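Local coordinates for protein putative antitoxin HigA3 (Mycobacterium tuberculosis H37Rv, PDB 6LTZ) that probably binds DNA through a helix-turn-helix domain and serves as the putative antitoxin of a type II toxin-antitoxin pair, its presumed toxin being HigB3, at residues M60-S63 / Q64-S68. Numbering follows the deposited sequence.
Sequences MGVS and QARVS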
loop_
_atom_site.group_PDB
_atom_site.type_symbol
_atom_site.label_atom_id
_atom_site.label_comp_id
_atom_site.label_asym_id
_atom_site.label_seq_id
_atom_site.Cartn_x
_atom_site.Cartn_y
_atom_site.Cartn_z
ATOM N N MET A 60 8.483 0.068 15.725
ATOM C CA MET A 60 7.586 1.021 15.068
ATOM C C MET A 60 7.241 2.215 15.953
ATOM O O MET A 60 6.742 3.232 15.471
ATOM C CB MET A 60 6.285 0.333 14.655
ATOM C CG MET A 60 6.427 -0.733 13.596
ATOM S SD MET A 60 4.844 -1.533 13.267
ATOM C CE MET A 60 3.903 -0.164 12.591
ATOM N N GLY A 61 7.484 2.079 17.249
ATOM C CA GLY A 61 7.069 3.089 18.205
ATOM C C GLY A 61 5.557 3.204 18.300
ATOM O O GLY A 61 5.017 4.305 18.392
ATOM N N VAL A 62 4.869 2.064 18.261
ATOM C CA VAL A 62 3.415 2.039 18.398
ATOM C C VAL A 62 2.983 1.026 19.451
ATOM O O VAL A 62 3.800 0.260 19.968
ATOM C CB VAL A 62 2.708 1.691 17.069
ATOM C CG1 VAL A 62 3.089 2.682 15.977
ATOM C CG2 VAL A 62 3.033 0.264 16.647
ATOM N N SER A 63 1.690 1.030 19.757
ATOM C CA SER A 63 1.110 0.084 20.702
ATOM C C SER A 63 1.200 -1.344 20.182
ATOM O O SER A 63 1.204 -1.573 18.974
ATOM C CB SER A 63 -0.354 0.441 20.977
ATOM O OG SER A 63 -1.219 -0.214 20.062
ATOM N N GLN A 64 1.258 -2.307 21.094
ATOM C CA GLN A 64 1.140 -3.705 20.705
ATOM C C GLN A 64 -0.266 -3.986 20.199
ATOM O O GLN A 64 -0.474 -4.877 19.375
ATOM C CB GLN A 64 1.476 -4.622 21.870
ATOM C CG GLN A 64 2.858 -4.408 22.410
ATOM C CD GLN A 64 3.248 -5.470 23.402
ATOM O OE1 GLN A 64 2.919 -6.647 23.233
ATOM N NE2 GLN A 64 3.956 -5.064 24.450
ATOM N N ALA A 65 -1.228 -3.217 20.700
ATOM C CA ALA A 65 -2.605 -3.323 20.244
ATOM C C ALA A 65 -2.681 -3.033 18.751
ATOM O O ALA A 65 -3.245 -3.818 17.985
ATOM C CB ALA A 65 -3.500 -2.373 21.023
ATOM N N ARG A 66 -2.092 -1.912 18.342
ATOM C CA ARG A 66 -2.052 -1.536 16.934
ATOM C C ARG A 66 -1.411 -2.633 16.088
ATOM O O ARG A 66 -1.915 -2.971 15.019
ATOM C CB ARG A 66 -1.298 -0.218 16.749
ATOM C CG ARG A 66 -0.905 0.066 15.310
ATOM C CD ARG A 66 -1.888 1.024 14.647
ATOM N NE ARG A 66 -1.708 2.399 15.108
ATOM C CZ ARG A 66 -0.742 3.212 14.691
ATOM N NH1 ARG A 66 0.144 2.796 13.793
ATOM N NH2 ARG A 66 -0.660 4.447 15.170
ATOM N N VAL A 67 -0.310 -3.201 16.576
ATOM C CA VAL A 67 0.371 -4.269 15.849
ATOM C C VAL A 67 -0.523 -5.500 15.779
ATOM O O VAL A 67 -0.579 -6.188 14.760
ATOM C CB VAL A 67 1.722 -4.647 16.503
ATOM C CG1 VAL A 67 2.311 -5.883 15.840
ATOM C CG2 VAL A 67 2.696 -3.486 16.414
ATOM N N SER A 68 -1.228 -5.762 16.872
ATOM C CA SER A 68 -2.136 -6.896 16.933
ATOM C C SER A 68 -3.258 -6.724 15.915
ATOM O O SER A 68 -3.578 -7.650 15.171
ATOM C CB SER A 68 -2.705 -7.052 18.343
ATOM O OG SER A 68 -3.604 -8.144 18.408
#
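Ser63 caps the N-terminus of the helix that begins at Gln64: its OG accepts from Arg66 N at 2.6 Å along a nearly straight N-H...O line of 170°. The chi1 of 90° puts OG between the serine's own backbone N and carbonyl carbon, turned back over the first helical turn, where it also lies against Ala65 CB. One residue further on, Val67 N donates to Ser63 O at 3.3 Å, so side chain and carbonyl of one residue take up two successive amides of the opening turn. Beside this cap Val62 works with both methyls. CG2 meets Val67 CG2 at 3.8 Å, and CG1 lies over one face of the Arg66 guanidinium, offset toward its rim, 3.7 Å from NH1. Bends at chi2 and chi3 fold the arginine back across the valine instead of letting it extend. Met60 SD adds a looser apolar contact, 4.3 Å from Val67 CG2. One residue before Val62, Gly61 with positive phi is the C' residue of a Schellman motif that ends helix 53-60. Residues 61-63 form the turn of the predicted helix-turn-helix, and the cap starts its second helix, 64-72, which in this family is probably the one that enters the DNA groove. Val67 packs on Ala57 of helix 53-60, while Met60 and Arg66 reach helix 80-89 at Tyr86 and Thr82, respectively.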